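Local coordinates for protein putative diguanylate cyclase (GGDEF) with PAS/PAC domain (Rhodopseudomonas palustris, PDB 3LIF) that probably makes cyclic di-GMP from two GTP molecules as a whole membrane protein, of which this chain is the extracellular sensor domain, at residues Ser123-Glu135 and Phe141-Tyr153. Sequence-based numbering, arbitrary orientation.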
ATOM      1  N   SER A 123       9.321 -10.611 -10.173  1.00 32.55           N
ATOM      2  CA  SER A 123      10.135  -9.547 -10.768  1.00 32.60           C
ATOM      3  C   SER A 123      11.428  -9.217 -10.042  1.00 32.52           C
ATOM      4  O   SER A 123      12.143  -8.340 -10.502  1.00 33.03           O
ATOM      5  CB  SER A 123       9.327  -8.263 -10.910  1.00 31.74           C
ATOM      6  OG  SER A 123       9.270  -7.641  -9.647  1.00 34.32           O
ATOM      7  N   GLY A 124      11.725  -9.869  -8.918  1.00 31.95           N
ATOM      8  CA  GLY A 124      12.957  -9.561  -8.218  1.00 32.02           C
ATOM      9  C   GLY A 124      12.986  -8.237  -7.421  1.00 32.83           C
ATOM     10  O   GLY A 124      13.828  -8.089  -6.513  1.00 33.75           O
ATOM     11  N   VAL A 125      12.079  -7.291  -7.725  1.00 31.76           N
ATOM     12  CA  VAL A 125      11.902  -6.043  -6.965  1.00 29.56           C
ATOM     13  C   VAL A 125      11.247  -6.186  -5.580  1.00 29.72           C
ATOM     14  O   VAL A 125      10.304  -6.975  -5.397  1.00 30.05           O
ATOM     15  CB  VAL A 125      10.969  -5.110  -7.736  1.00 30.21           C
ATOM     16  CG1 VAL A 125      10.759  -3.809  -6.929  1.00 26.69           C
ATOM     17  CG2 VAL A 125      11.485  -4.904  -9.171  1.00 26.44           C
ATOM     18  N   TRP A 126      11.711  -5.385  -4.614  1.00 29.20           N
ATOM     19  CA  TRP A 126      11.203  -5.426  -3.233  1.00 28.31           C
ATOM     20  C   TRP A 126       9.929  -4.637  -3.191  1.00 27.78           C
ATOM     21  O   TRP A 126       9.942  -3.452  -3.483  1.00 28.85           O
ATOM     22  CB  TRP A 126      12.214  -4.832  -2.276  1.00 28.05           C
ATOM     23  CG  TRP A 126      13.289  -5.835  -1.958  1.00 31.44           C
ATOM     24  CD1 TRP A 126      14.469  -6.023  -2.647  1.00 30.53           C
ATOM     25  CD2 TRP A 126      13.262  -6.837  -0.924  1.00 31.08           C
ATOM     26  NE1 TRP A 126      15.173  -7.073  -2.096  1.00 31.93           N
ATOM     27  CE2 TRP A 126      14.468  -7.595  -1.044  1.00 32.35           C
ATOM     28  CE3 TRP A 126      12.340  -7.183   0.070  1.00 30.74           C
ATOM     29  CZ2 TRP A 126      14.785  -8.678  -0.185  1.00 32.36           C
ATOM     30  CZ3 TRP A 126      12.649  -8.270   0.933  1.00 32.95           C
ATOM     31  CH2 TRP A 126      13.870  -8.999   0.793  1.00 32.41           C
ATOM     32  N   VAL A 127       8.817  -5.282  -2.860  1.00 26.17           N
ATOM     33  CA  VAL A 127       7.526  -4.662  -3.057  1.00 23.57           C
ATOM     34  C   VAL A 127       6.625  -5.020  -1.932  1.00 23.85           C
ATOM     35  O   VAL A 127       6.953  -5.843  -1.089  1.00 24.45           O
ATOM     36  CB  VAL A 127       6.872  -5.189  -4.321  1.00 23.50           C
ATOM     37  CG1 VAL A 127       7.754  -4.918  -5.525  1.00 20.25           C
ATOM     38  CG2 VAL A 127       6.626  -6.668  -4.202  1.00 21.30           C
ATOM     39  N   PHE A 128       5.492  -4.355  -1.895  1.00 23.72           N
ATOM     40  CA  PHE A 128       4.364  -4.809  -1.106  1.00 23.44           C
ATOM     41  C   PHE A 128       3.317  -5.426  -2.033  1.00 22.96           C
ATOM     42  O   PHE A 128       3.252  -5.145  -3.247  1.00 21.84           O
ATOM     43  CB  PHE A 128       3.725  -3.656  -0.349  1.00 23.61           C
ATOM     44  CG  PHE A 128       4.506  -3.227   0.815  1.00 23.58           C
ATOM     45  CD1 PHE A 128       5.673  -2.509   0.633  1.00 20.92           C
ATOM     46  CD2 PHE A 128       4.089  -3.588   2.103  1.00 24.58           C
ATOM     47  CE1 PHE A 128       6.424  -2.128   1.720  1.00 24.75           C
ATOM     48  CE2 PHE A 128       4.809  -3.220   3.223  1.00 25.02           C
ATOM     49  CZ  PHE A 128       5.997  -2.490   3.039  1.00 27.74           C
ATOM     50  N   VAL A 129       2.446  -6.210  -1.428  1.00 22.47           N
ATOM     51  CA  VAL A 129       1.617  -7.067  -2.195  1.00 22.81           C
ATOM     52  C   VAL A 129       0.306  -7.192  -1.472  1.00 24.03           C
ATOM     53  O   VAL A 129       0.247  -7.026  -0.233  1.00 25.00           O
ATOM     54  CB  VAL A 129       2.343  -8.435  -2.309  1.00 22.49           C
ATOM     55  CG1 VAL A 129       1.509  -9.604  -1.785  1.00 19.89           C
ATOM     56  CG2 VAL A 129       2.845  -8.614  -3.661  1.00 20.58           C
ATOM     57  N   VAL A 130      -0.725  -7.554  -2.223  1.00 24.31           N
ATOM     58  CA  VAL A 130      -2.088  -7.554  -1.717  1.00 24.80           C
ATOM     59  C   VAL A 130      -2.669  -8.907  -2.172  1.00 26.02           C
ATOM     60  O   VAL A 130      -2.264  -9.429  -3.263  1.00 26.98           O
ATOM     61  CB  VAL A 130      -2.788  -6.341  -2.404  1.00 25.34           C
ATOM     62  CG1 VAL A 130      -3.446  -6.713  -3.766  1.00 21.78           C
ATOM     63  CG2 VAL A 130      -3.686  -5.604  -1.476  1.00 25.00           C
ATOM     64  N   SER A 131      -3.540  -9.530  -1.365  1.00 25.42           N
ATOM     65  CA  SER A 131      -3.934 -10.895  -1.701  1.00 25.56           C
ATOM     66  C   SER A 131      -5.281 -11.340  -1.131  1.00 26.88           C
ATOM     67  O   SER A 131      -5.729 -10.867  -0.078  1.00 25.44           O
ATOM     68  CB  SER A 131      -2.816 -11.894  -1.266  1.00 25.46           C
ATOM     69  OG  SER A 131      -2.807 -12.130   0.147  1.00 24.15           O
ATOM     70  N   ARG A 132      -5.906 -12.299  -1.817  1.00 28.31           N
ATOM     71  CA  ARG A 132      -7.220 -12.828  -1.384  1.00 29.10           C
ATOM     72  C   ARG A 132      -7.288 -14.354  -1.429  1.00 29.25           C
ATOM     73  O   ARG A 132      -6.768 -14.989  -2.363  1.00 31.19           O
ATOM     74  CB  ARG A 132      -8.412 -12.132  -2.138  1.00 28.80           C
ATOM     75  CG  ARG A 132      -9.109 -11.087  -1.252  1.00 30.85           C
ATOM     76  CD  ARG A 132     -10.086 -10.097  -1.965  1.00 43.16           C
ATOM     77  NE  ARG A 132     -11.469 -10.525  -1.723  1.00 45.60           N
ATOM     78  CZ  ARG A 132     -11.704 -11.471  -0.837  1.00 46.99           C
ATOM     79  NH1 ARG A 132     -10.645 -11.969  -0.178  1.00 49.71           N
ATOM     80  NH2 ARG A 132     -12.931 -11.888  -0.590  1.00 45.68           N
ATOM     81  N   ARG A 133      -7.914 -14.950  -0.428  1.00 29.43           N
ATOM     82  CA  ARG A 133      -8.173 -16.394  -0.423  1.00 29.83           C
ATOM     83  C   ARG A 133      -9.090 -16.905  -1.537  1.00 31.05           C
ATOM     84  O   ARG A 133     -10.227 -16.432  -1.626  1.00 32.71           O
ATOM     85  CB  ARG A 133      -8.852 -16.751   0.866  1.00 28.90           C
ATOM     86  CG  ARG A 133      -9.161 -18.203   1.010  1.00 30.29           C
ATOM     87  CD  ARG A 133     -10.197 -18.389   2.093  1.00 35.18           C
ATOM     88  NE  ARG A 133      -9.703 -19.321   3.081  1.00 41.75           N
ATOM     89  CZ  ARG A 133     -10.255 -20.499   3.341  1.00 41.30           C
ATOM     90  NH1 ARG A 133     -11.358 -20.865   2.661  1.00 39.39           N
ATOM     91  NH2 ARG A 133      -9.679 -21.286   4.259  1.00 35.27           N
ATOM     92  N   LEU A 134      -8.628 -17.855  -2.376  1.00 31.59           N
ATOM     93  CA  LEU A 134      -9.496 -18.595  -3.355  1.00 31.28           C
ATOM     94  C   LEU A 134     -10.291 -19.729  -2.715  1.00 32.23           C
ATOM     95  O   LEU A 134      -9.851 -20.344  -1.731  1.00 33.35           O
ATOM     96  CB  LEU A 134      -8.667 -19.192  -4.451  1.00 29.79           C
ATOM     97  CG  LEU A 134      -7.902 -18.097  -5.153  1.00 29.93           C
ATOM     98  CD1 LEU A 134      -7.140 -18.717  -6.287  1.00 26.61           C
ATOM     99  CD2 LEU A 134      -8.867 -16.958  -5.621  1.00 28.19           C
ATOM    100  N   GLU A 135     -11.473 -19.997  -3.243  1.00 33.38           N
ATOM    101  CA  GLU A 135     -12.341 -21.001  -2.646  1.00 34.64           C
ATOM    102  C   GLU A 135     -13.071 -21.762  -3.749  1.00 36.50           C
ATOM    103  O   GLU A 135     -13.254 -21.272  -4.878  1.00 35.91           O
ATOM    104  CB  GLU A 135     -13.319 -20.404  -1.629  1.00 33.69           C
ATOM    105  CG  GLU A 135     -12.689 -20.175  -0.270  0.50 32.77           C
ATOM    106  CD  GLU A 135     -13.660 -19.631   0.776  0.50 32.10           C
ATOM    107  OE1 GLU A 135     -13.186 -19.394   1.907  0.50 30.56           O
ATOM    108  OE2 GLU A 135     -14.871 -19.431   0.478  0.50 30.05           O
ATOM    109  N   PHE A 141     -10.593 -24.160   0.994  1.00 37.10           N
ATOM    110  CA  PHE A 141      -9.444 -23.431   0.443  1.00 34.72           C
ATOM    111  C   PHE A 141      -9.008 -23.932  -0.923  1.00 33.98           C
ATOM    112  O   PHE A 141      -8.800 -25.145  -1.107  1.00 34.87           O
ATOM    113  CB  PHE A 141      -8.267 -23.584   1.400  1.00 34.01           C
ATOM    114  CG  PHE A 141      -7.058 -22.810   0.994  1.00 35.04           C
ATOM    115  CD1 PHE A 141      -7.090 -21.418   0.927  1.00 37.86           C
ATOM    116  CD2 PHE A 141      -5.881 -23.444   0.702  1.00 35.33           C
ATOM    117  CE1 PHE A 141      -5.953 -20.681   0.571  1.00 37.30           C
ATOM    118  CE2 PHE A 141      -4.758 -22.725   0.347  1.00 37.70           C
ATOM    119  CZ  PHE A 141      -4.790 -21.337   0.282  1.00 36.26           C
ATOM    120  N   PHE A 142      -8.788 -23.027  -1.872  1.00 31.95           N
ATOM    121  CA  PHE A 142      -8.393 -23.436  -3.212  1.00 29.55           C
ATOM    122  C   PHE A 142      -7.124 -22.709  -3.720  1.00 29.58           C
ATOM    123  O   PHE A 142      -6.758 -22.856  -4.894  1.00 29.96           O
ATOM    124  CB  PHE A 142      -9.588 -23.250  -4.160  1.00 28.68           C
ATOM    125  CG  PHE A 142      -9.369 -23.792  -5.547  1.00 28.96           C
ATOM    126  CD1 PHE A 142      -9.590 -25.145  -5.841  1.00 27.25           C
ATOM    127  CD2 PHE A 142      -8.962 -22.969  -6.565  1.00 29.74           C
ATOM    128  CE1 PHE A 142      -9.391 -25.637  -7.082  1.00 26.02           C
ATOM    129  CE2 PHE A 142      -8.771 -23.473  -7.847  1.00 30.80           C
ATOM    130  CZ  PHE A 142      -8.970 -24.816  -8.098  1.00 27.05           C
ATOM    131  N   GLY A 143      -6.431 -21.961  -2.848  1.00 29.55           N
ATOM    132  CA  GLY A 143      -5.181 -21.149  -3.208  1.00 29.77           C
ATOM    133  C   GLY A 143      -5.592 -19.701  -2.993  1.00 29.47           C
ATOM    134  O   GLY A 143      -6.093 -19.355  -1.896  1.00 28.89           O
ATOM    135  N   VAL A 144      -5.246 -18.786  -3.878  1.00 29.43           N
ATOM    136  CA  VAL A 144      -4.589 -17.504  -3.559  1.00 29.39           C
ATOM    137  C   VAL A 144      -4.477 -16.695  -4.830  1.00 29.15           C
ATOM    138  O   VAL A 144      -3.963 -17.239  -5.835  1.00 29.85           O
ATOM    139  CB  VAL A 144      -3.338 -17.477  -2.680  1.00 29.97           C
ATOM    140  CG1 VAL A 144      -2.867 -16.051  -2.630  1.00 29.49           C
ATOM    141  CG2 VAL A 144      -3.663 -17.876  -1.251  1.00 28.04           C
ATOM    142  N   VAL A 145      -5.045 -15.473  -4.849  1.00 27.87           N
ATOM    143  CA  VAL A 145      -4.652 -14.456  -5.878  1.00 26.64           C
ATOM    144  C   VAL A 145      -3.818 -13.455  -5.116  1.00 27.21           C
ATOM    145  O   VAL A 145      -4.226 -13.028  -4.009  1.00 28.30           O
ATOM    146  CB  VAL A 145      -5.768 -13.490  -6.344  1.00 26.71           C
ATOM    147  CG1 VAL A 145      -5.776 -13.328  -7.830  1.00 24.34           C
ATOM    148  CG2 VAL A 145      -7.114 -13.770  -5.716  1.00 24.88           C
ATOM    149  N   VAL A 146      -2.732 -13.001  -5.714  1.00 26.82           N
ATOM    150  CA  VAL A 146      -1.844 -12.040  -5.087  1.00 27.82           C
ATOM    151  C   VAL A 146      -1.622 -11.043  -6.182  1.00 27.19           C
ATOM    152  O   VAL A 146      -1.453 -11.464  -7.340  1.00 27.16           O
ATOM    153  CB  VAL A 146      -0.355 -12.543  -5.038  1.00 29.54           C
ATOM    154  CG1 VAL A 146       0.388 -12.023  -3.807  1.00 30.40           C
ATOM    155  CG2 VAL A 146      -0.220 -14.043  -5.267  1.00 28.58           C
ATOM    156  N   ALA A 147      -1.498  -9.768  -5.845  1.00 25.87           N
ATOM    157  CA  ALA A 147      -1.051  -8.818  -6.850  1.00 25.37           C
ATOM    158  C   ALA A 147      -0.112  -7.824  -6.203  1.00 25.72           C
ATOM    159  O   ALA A 147      -0.222  -7.525  -4.983  1.00 26.62           O
ATOM    160  CB  ALA A 147      -2.209  -8.128  -7.494  1.00 25.72           C
ATOM    161  N   THR A 148       0.837  -7.352  -6.995  1.00 24.83           N
ATOM    162  CA  THR A 148       1.847  -6.460  -6.473  1.00 25.15           C
ATOM    163  C   THR A 148       1.387  -5.011  -6.518  1.00 25.73           C
ATOM    164  O   THR A 148       0.934  -4.514  -7.563  1.00 25.02           O
ATOM    165  CB  THR A 148       3.099  -6.513  -7.332  1.00 25.58           C
ATOM    166  OG1 THR A 148       3.566  -7.852  -7.343  1.00 24.80           O
ATOM    167  CG2 THR A 148       4.140  -5.627  -6.739  1.00 21.53           C
ATOM    168  N   ILE A 149       1.510  -4.320  -5.397  1.00 25.84           N
ATOM    169  CA  ILE A 149       1.074  -2.939  -5.393  1.00 25.95           C
ATOM    170  C   ILE A 149       2.056  -2.146  -6.209  1.00 25.84           C
ATOM    171  O   ILE A 149       3.232  -2.254  -5.948  1.00 25.32           O
ATOM    172  CB  ILE A 149       1.011  -2.417  -3.979  1.00 25.65           C
ATOM    173  CG1 ILE A 149      -0.252  -2.972  -3.338  1.00 26.91           C
ATOM    174  CG2 ILE A 149       1.001  -0.872  -3.964  1.00 24.09           C
ATOM    175  CD1 ILE A 149      -0.156  -2.991  -1.824  1.00 31.45           C
ATOM    176  N   GLU A 150       1.600  -1.364  -7.190  1.00 26.45           N
ATOM    177  CA  GLU A 150       2.544  -0.525  -7.967  1.00 27.67           C
ATOM    178  C   GLU A 150       2.910   0.748  -7.164  1.00 29.03           C
ATOM    179  O   GLU A 150       2.122   1.729  -7.079  1.00 29.11           O
ATOM    180  CB  GLU A 150       1.943  -0.104  -9.303  1.00 27.74           C
ATOM    181  CG  GLU A 150       2.856   0.800 -10.095  1.00 26.63           C
ATOM    182  CD  GLU A 150       3.806  -0.019 -10.968  1.00 33.54           C
ATOM    183  OE1 GLU A 150       3.341  -0.718 -11.912  1.00 34.20           O
ATOM    184  OE2 GLU A 150       5.032   0.038 -10.740  1.00 34.44           O
ATOM    185  N   SER A 151       4.069   0.776  -6.549  1.00 29.34           N
ATOM    186  CA  SER A 151       4.284   1.910  -5.675  1.00 31.17           C
ATOM    187  C   SER A 151       4.396   3.257  -6.437  1.00 30.54           C
ATOM    188  O   SER A 151       3.986   4.303  -5.915  1.00 31.15           O
ATOM    189  CB  SER A 151       5.438   1.662  -4.715  1.00 31.52           C
ATOM    190  OG  SER A 151       6.635   1.485  -5.458  1.00 35.80           O
ATOM    191  N   GLU A 152       4.887   3.213  -7.672  1.00 30.49           N
ATOM    192  CA  GLU A 152       4.958   4.385  -8.557  1.00 30.92           C
ATOM    193  C   GLU A 152       3.568   5.055  -8.736  1.00 30.85           C
ATOM    194  O   GLU A 152       3.426   6.279  -8.871  1.00 31.54           O
ATOM    195  CB  GLU A 152       5.564   3.983  -9.896  1.00 30.80           C
ATOM    196  CG  GLU A 152       5.758   5.090 -10.918  0.50 34.50           C
ATOM    197  CD  GLU A 152       6.704   4.641 -12.050  0.50 40.72           C
ATOM    198  OE1 GLU A 152       7.689   3.901 -11.767  0.50 42.57           O
ATOM    199  OE2 GLU A 152       6.459   5.002 -13.231  0.50 42.75           O
ATOM    200  N   TYR A 153       2.521   4.274  -8.689  1.00 29.13           N
ATOM    201  CA  TYR A 153       1.265   4.905  -8.780  1.00 28.79           C
ATOM    202  C   TYR A 153       1.106   5.924  -7.664  1.00 30.64           C
ATOM    203  O   TYR A 153       0.534   7.002  -7.893  1.00 33.29           O
ATOM    204  CB  TYR A 153       0.184   3.883  -8.626  1.00 28.33           C
ATOM    205  CG  TYR A 153      -1.180   4.420  -8.711  1.00 25.48           C
ATOM    206  CD1 TYR A 153      -1.692   4.881  -9.934  1.00 24.69           C
ATOM    207  CD2 TYR A 153      -2.006   4.439  -7.580  1.00 26.78           C
ATOM    208  CE1 TYR A 153      -2.993   5.332 -10.027  1.00 24.34           C
ATOM    209  CE2 TYR A 153      -3.320   4.907  -7.645  1.00 25.23           C
ATOM    210  CZ  TYR A 153      -3.784   5.335  -8.883  1.00 26.17           C
ATOM    211  OH  TYR A 153      -5.030   5.802  -8.975  1.00 29.84           O
TER
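Arg133 lies against Phe141 near the turn end of a pair of antiparallel strands. Its CG meets the ring edge, 3.8 Å from Phe141 CD1, while the ring rim sits over one guanidinium face; with the planes 57° apart, this is an inclined contact and no parallel stack. CG stands anti to the backbone N (chi1 -179°) and the chain bends at chi3, which turns one guanidinium face toward Phe141 CA and CD1, with Arg133 NH2 3.9 Å from Phe141 CB. NH1 is modelled in a salt bridge with Glu135 OE1, at a spacing too short to be exact, and NE bonds to the carbonyl of His104. An alanine in place of Arg133 would probably leave the Glu135 carboxylate without this charged mate and the Phe141 ring without the CG that meets its edge.

On the face bearing Leu134, Val145 and Ala147, the side chains of Leu134 and Val145 cross at about a right angle, CD2 of the former 3.6 Å from CG2 of the latter; helix 5-47 covers both. The other face pairs Val129 with Thr148, whose methyl CG2 lies 3.7 Å from Val127 CB while its hydroxyl bonds to Asp72. In the strand backbones, Val130 and Ala147 are an antiparallel hydrogen-bonded pair, 2.8 Å from Val130 N to Ala147 O and 2.7 Å from Ala147 N to Val130 O. The residues form the antiparallel hairpin of adjacent strands in the 2-1-5-4-3 sheet of one PDC (Cache-type) sensor module, packed on the long N-terminal helix.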